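Local coordinates for putative ABC type-2 transporter (Thermotoga maritima MSB8, PDB 3CNI), which is probably the membrane-spanning component of an ABC-type transporter, this chain being one domain of it that binds calcium in the crystal, at residues A14-D19 / K45-A50; L78-Y83 / S100-L105. All coordinates share one frame; numbering follows the deposited sequence.

Overall arrangement
The chain opens with strand 12-17, goes through helix 22-32 to the parallel strand 36-41 at the edge of the sheet, and returns along helix 44-54. Contact 1 closes this first loop, laying that helix against strand 12-17 before the chain enters strand 58-62. Helix 66-72 then leads into strand 76-84, antiparallel to 58-62. Contact 2 closes the loop from this strand to helix 89-107, ahead of strand 127-135. The two loops follow in series, neither crossing nor nesting, and share one mixed sheet through strands 12-17 and 76-84, with 58-62 between them. A direct tie also joins the contacts, a probable hydrogen bond between E48 OE2 and Y83 OH (2.7 Å).

Contact 1: A14-D19 / K45-A50; sequences AIVRED and KEAEEA
A47 brings helix 44-54 down onto A14 and V16, alternate residues of strand 12-17 whose side chains rise from the same face of the sheet. At the start of the segment, the backbone N of K45 is hydrogen-bonded to D43 OD1, and the E46 side chain leads away from the strand. A47 follows with its methyl pointing at the strand: its CB lies 3.7 Å from A14 CB, and the two small side chains let the backbones come as near as 5.7 Å between the CA atoms of A14 and A47. V16 has CG1 anti to the backbone N (chi1 163°), which leaves CG2 turned back toward the same methyl, though the modelled separation is too short to be trusted. E48 points away from strand 12-17. At A50, N donates to E46 O (3.1 Å), continuing the helix; its CB also points toward strand 12-17 but packs on V38 and Y39 of strand 36-41. Helix 44-54 thus forms the crossover from strand 36-41 to strand 58-62, passing over strand 12-17 between them in a beta-alpha-beta unit; on the opposite face, I15 and R17 meet helix 22-32, where R17 NE forms a salt bridge with E28.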
loop_
_atom_site.group_PDB
_atom_site.type_symbol
_atom_site.label_atom_id
_atom_site.label_comp_id
_atom_site.label_asym_id
_atom_site.label_seq_id
_atom_site.Cartn_x
_atom_site.Cartn_y
_atom_site.Cartn_z
ATOM N N ALA A 14 -18.090 2.428 2.252
ATOM C CA ALA A 14 -18.789 2.500 3.537
ATOM C C ALA A 14 -17.777 2.373 4.648
ATOM O O ALA A 14 -16.943 1.471 4.631
ATOM C CB ALA A 14 -19.806 1.406 3.685
ATOM N N ILE A 15 -17.863 3.282 5.619
ATOM C CA ILE A 15 -17.089 3.182 6.861
ATOM C C ILE A 15 -18.012 2.787 7.993
ATOM O O ILE A 15 -19.009 3.404 8.246
ATOM C CB ILE A 15 -16.371 4.475 7.190
ATOM C CG1 ILE A 15 -15.545 4.956 5.993
ATOM C CG2 ILE A 15 -15.466 4.325 8.481
ATOM C CD1 ILE A 15 -15.294 6.513 6.026
ATOM N N VAL A 16 -17.669 1.698 8.649
ATOM C CA VAL A 16 -18.428 1.160 9.794
ATOM C C VAL A 16 -17.516 1.296 11.037
ATOM O O VAL A 16 -16.473 0.662 11.130
ATOM C CB VAL A 16 -18.739 -0.331 9.566
ATOM C CG1 VAL A 16 -19.126 -0.999 10.859
ATOM C CG2 VAL A 16 -19.774 -0.497 8.524
ATOM N N ARG A 17 -17.843 2.200 11.941
ATOM C CA ARG A 17 -16.965 2.434 13.103
ATOM C C ARG A 17 -17.678 1.922 14.282
ATOM O O ARG A 17 -18.730 2.406 14.592
ATOM C CB ARG A 17 -16.586 3.899 13.313
ATOM C CG ARG A 17 -15.674 4.077 14.593
ATOM C CD ARG A 17 -15.004 5.439 14.708
ATOM N NE ARG A 17 -15.952 6.525 14.542
ATOM C CZ ARG A 17 -16.827 6.886 15.436
ATOM N NH1 ARG A 17 -17.633 7.889 15.166
ATOM N NH2 ARG A 17 -16.888 6.277 16.607
ATOM N N GLU A 18 -17.084 0.931 14.922
ATOM C CA GLU A 18 -17.665 0.332 16.105
ATOM C C GLU A 18 -17.020 0.814 17.391
ATOM O O GLU A 18 -17.606 0.776 18.457
ATOM C CB GLU A 18 -17.553 -1.185 16.014
ATOM C CG GLU A 18 -18.465 -1.789 14.935
ATOM C CD GLU A 18 -18.245 -3.295 14.722
ATOM O OE1 GLU A 18 -17.070 -3.793 14.880
ATOM O OE2 GLU A 18 -19.266 -3.981 14.395
ATOM N N ASP A 19 -15.802 1.287 17.240
ATOM C CA ASP A 19 -14.993 1.883 18.323
ATOM C C ASP A 19 -15.395 3.343 18.584
ATOM O O ASP A 19 -15.496 4.153 17.669
ATOM C CB ASP A 19 -13.502 1.807 17.905
ATOM C CG ASP A 19 -12.541 1.947 19.072
ATOM O OD1 ASP A 19 -12.234 0.953 19.728
ATOM O OD2 ASP A 19 -12.079 3.057 19.328
ATOM N N LYS A 45 -24.703 -4.179 8.786
ATOM C CA LYS A 45 -25.767 -4.720 7.909
ATOM C C LYS A 45 -26.235 -3.607 6.978
ATOM O O LYS A 45 -26.563 -3.804 5.802
ATOM C CB LYS A 45 -26.958 -5.247 8.723
ATOM C CG LYS A 45 -27.256 -6.744 8.554
ATOM N N GLU A 46 -26.254 -2.413 7.533
ATOM C CA GLU A 46 -26.694 -1.227 6.820
ATOM C C GLU A 46 -25.581 -0.731 5.879
ATOM O O GLU A 46 -25.859 -0.083 4.863
ATOM C CB GLU A 46 -27.098 -0.145 7.831
ATOM C CG GLU A 46 -27.580 1.215 7.247
ATOM C CD GLU A 46 -29.080 1.285 6.956
ATOM O OE1 GLU A 46 -29.877 1.459 7.904
ATOM O OE2 GLU A 46 -29.455 1.175 5.765
ATOM N N ALA A 47 -24.324 -1.014 6.211
ATOM C CA ALA A 47 -23.218 -0.566 5.356
ATOM C C ALA A 47 -23.194 -1.511 4.161
ATOM O O ALA A 47 -22.971 -1.093 3.030
ATOM C CB ALA A 47 -21.847 -0.537 6.091
ATOM N N GLU A 48 -23.434 -2.779 4.449
ATOM C CA GLU A 48 -23.564 -3.793 3.434
ATOM C C GLU A 48 -24.675 -3.466 2.453
ATOM O O GLU A 48 -24.619 -3.812 1.281
ATOM C CB GLU A 48 -23.829 -5.166 4.044
ATOM C CG GLU A 48 -24.199 -6.150 2.949
ATOM C CD GLU A 48 -23.977 -7.597 3.299
ATOM O OE1 GLU A 48 -24.957 -8.263 3.692
ATOM O OE2 GLU A 48 -22.833 -8.083 3.133
ATOM N N GLU A 49 -25.697 -2.782 2.943
ATOM C CA GLU A 49 -26.848 -2.484 2.130
ATOM C C GLU A 49 -26.618 -1.268 1.255
ATOM O O GLU A 49 -26.969 -1.266 0.083
ATOM C CB GLU A 49 -28.092 -2.367 2.990
ATOM C CG GLU A 49 -28.533 -3.757 3.536
ATOM N N ALA A 50 -25.951 -0.268 1.803
ATOM C CA ALA A 50 -25.532 0.888 1.008
ATOM C C ALA A 50 -24.523 0.473 -0.076
ATOM O O ALA A 50 -24.521 1.039 -1.159
ATOM C CB ALA A 50 -24.971 2.016 1.885
#

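Contact 2: L78-Y83 / S100-L105; sequences LEIVWY and SLIESL
I102 packs against L78 and I80 within a beta-alpha-beta crossover, in which helix 89-107 connects strand 76-84 to its parallel neighbour 127-135. The short segments run nearly antiparallel, at 165°, with their axes 12.0 Å apart; apolar side chains span the interval, and no hydrogen bond joins the two. The CB of I102 points toward the strand and the side chain forks there. CG2 comes 4.4 Å from CD2 of L78, whereas CG1, held beside the backbone N (chi1 -66°), lies 4.2 Å from I80 CD1, the two isoleucine chains passing alongside with opposite headings. CD1 of I102 then meets CD2 of L78 tip to tip at 4.1 Å. One turn further along, L105 adds its CD2 at 4.5 Å from the same L78 CD2, so that this methyl meets two helix residues. I129 of strand 127-135 touches L78, I80 and I102, and L31 of helix 22-32 touches I102 and L105, continuing the apolar core on those sides. Near it, S99 and E146 bind a calcium ion, and S100 OG is hydrogen-bonded to S100 OG of the second subunit. On the strand, I80 CG2 rests 3.5 Å above the W82 ring plane, displaced toward its border.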
loop_
_atom_site.group_PDB
_atom_site.type_symbol
_atom_site.label_atom_id
_atom_site.label_comp_id
_atom_site.label_asym_id
_atom_site.label_seq_id
_atom_site.Cartn_x
_atom_site.Cartn_y
_atom_site.Cartn_z
ATOM N N LEU A 78 -7.768 -3.315 11.385
ATOM C CA LEU A 78 -8.638 -2.652 10.426
ATOM C C LEU A 78 -9.098 -3.701 9.389
ATOM O O LEU A 78 -8.266 -4.380 8.788
ATOM C CB LEU A 78 -7.923 -1.463 9.775
ATOM C CG LEU A 78 -8.759 -0.526 8.906
ATOM C CD1 LEU A 78 -9.327 0.592 9.700
ATOM C CD2 LEU A 78 -7.965 0.069 7.735
ATOM N N GLU A 79 -10.416 -3.859 9.212
ATOM C CA GLU A 79 -10.913 -4.810 8.208
ATOM C C GLU A 79 -11.498 -4.109 7.017
ATOM O O GLU A 79 -12.095 -3.020 7.097
ATOM C CB GLU A 79 -11.921 -5.780 8.799
ATOM C CG GLU A 79 -11.744 -6.076 10.296
ATOM C CD GLU A 79 -12.089 -7.493 10.708
ATOM O OE1 GLU A 79 -12.837 -8.190 9.960
ATOM O OE2 GLU A 79 -11.607 -7.915 11.814
ATOM N N ILE A 80 -11.249 -4.744 5.878
ATOM C CA ILE A 80 -11.840 -4.358 4.585
ATOM C C ILE A 80 -12.603 -5.536 4.083
ATOM O O ILE A 80 -12.058 -6.624 4.010
ATOM C CB ILE A 80 -10.781 -3.933 3.497
ATOM C CG1 ILE A 80 -9.682 -3.053 4.141
ATOM C CG2 ILE A 80 -11.467 -3.246 2.326
ATOM C CD1 ILE A 80 -8.316 -3.000 3.420
ATOM N N VAL A 81 -13.891 -5.320 3.809
ATOM C CA VAL A 81 -14.731 -6.290 3.093
ATOM C C VAL A 81 -14.914 -5.774 1.678
ATOM O O VAL A 81 -15.418 -4.670 1.459
ATOM C CB VAL A 81 -16.123 -6.485 3.762
ATOM C CG1 VAL A 81 -16.852 -7.676 3.170
ATOM C CG2 VAL A 81 -15.955 -6.629 5.287
ATOM N N TRP A 82 -14.465 -6.568 0.729
ATOM C CA TRP A 82 -14.517 -6.182 -0.666
ATOM C C TRP A 82 -15.651 -6.831 -1.368
ATOM O O TRP A 82 -15.952 -7.958 -1.104
ATOM C CB TRP A 82 -13.230 -6.580 -1.399
ATOM C CG TRP A 82 -11.953 -5.988 -0.876
ATOM C CD1 TRP A 82 -11.090 -6.554 0.042
ATOM C CD2 TRP A 82 -11.336 -4.780 -1.315
ATOM N NE1 TRP A 82 -10.010 -5.754 0.202
ATOM C CE2 TRP A 82 -10.129 -4.657 -0.618
ATOM C CE3 TRP A 82 -11.676 -3.803 -2.254
ATOM C CZ2 TRP A 82 -9.257 -3.573 -0.814
ATOM C CZ3 TRP A 82 -10.822 -2.727 -2.422
ATOM C CH2 TRP A 82 -9.619 -2.640 -1.730
ATOM N N TYR A 83 -16.280 -6.087 -2.263
ATOM C CA TYR A 83 -17.428 -6.575 -3.040
ATOM C C TYR A 83 -17.069 -6.525 -4.513
ATOM O O TYR A 83 -17.270 -5.499 -5.216
ATOM C CB TYR A 83 -18.687 -5.756 -2.786
ATOM C CG TYR A 83 -19.214 -5.971 -1.388
ATOM C CD1 TYR A 83 -20.352 -6.746 -1.167
ATOM C CD2 TYR A 83 -18.542 -5.445 -0.280
ATOM C CE1 TYR A 83 -20.807 -6.978 0.094
ATOM C CE2 TYR A 83 -19.013 -5.667 0.992
ATOM C CZ TYR A 83 -20.137 -6.442 1.167
ATOM O OH TYR A 83 -20.628 -6.703 2.412
ATOM N N SER A 100 -3.913 2.130 -1.499
ATOM C CA SER A 100 -3.190 3.388 -1.466
ATOM C C SER A 100 -3.732 4.305 -0.379
ATOM O O SER A 100 -3.000 4.995 0.335
ATOM C CB SER A 100 -3.345 4.026 -2.823
ATOM O OG SER A 100 -2.624 5.184 -2.877
ATOM N N LEU A 101 -5.044 4.284 -0.221
ATOM C CA LEU A 101 -5.693 5.131 0.808
ATOM C C LEU A 101 -5.407 4.629 2.225
ATOM O O LEU A 101 -5.248 5.411 3.129
ATOM C CB LEU A 101 -7.219 5.261 0.566
ATOM C CG LEU A 101 -7.614 5.861 -0.795
ATOM C CD1 LEU A 101 -9.131 5.889 -0.950
ATOM C CD2 LEU A 101 -7.014 7.237 -1.001
ATOM N N ILE A 102 -5.329 3.322 2.417
ATOM C CA ILE A 102 -5.009 2.759 3.713
ATOM C C ILE A 102 -3.557 3.162 4.111
ATOM O O ILE A 102 -3.240 3.423 5.287
ATOM C CB ILE A 102 -5.169 1.201 3.711
ATOM C CG1 ILE A 102 -6.640 0.800 3.505
ATOM C CG2 ILE A 102 -4.623 0.611 4.977
ATOM C CD1 ILE A 102 -7.583 1.806 4.046
ATOM N N GLU A 103 -2.670 3.194 3.124
ATOM C CA GLU A 103 -1.249 3.597 3.391
ATOM C C GLU A 103 -1.289 4.999 3.867
ATOM O O GLU A 103 -0.649 5.397 4.843
ATOM C CB GLU A 103 -0.371 3.490 2.148
ATOM C CG GLU A 103 -0.092 2.091 1.729
ATOM C CD GLU A 103 0.703 1.316 2.763
ATOM O OE1 GLU A 103 1.276 1.937 3.693
ATOM O OE2 GLU A 103 0.751 0.082 2.657
ATOM N N SER A 104 -2.100 5.774 3.205
ATOM C CA SER A 104 -2.099 7.226 3.514
ATOM C C SER A 104 -2.660 7.509 4.917
ATOM O O SER A 104 -2.273 8.435 5.614
ATOM C CB SER A 104 -2.868 7.958 2.390
ATOM O OG SER A 104 -3.175 9.238 2.836
ATOM N N LEU A 105 -3.554 6.657 5.357
ATOM C CA LEU A 105 -4.162 6.766 6.677
ATOM C C LEU A 105 -3.122 6.548 7.784
ATOM O O LEU A 105 -3.151 7.132 8.869
ATOM C CB LEU A 105 -5.296 5.743 6.813
ATOM C CG LEU A 105 -5.862 5.588 8.229
ATOM C CD1 LEU A 105 -6.511 6.953 8.819
ATOM C CD2 LEU A 105 -6.786 4.373 8.289
#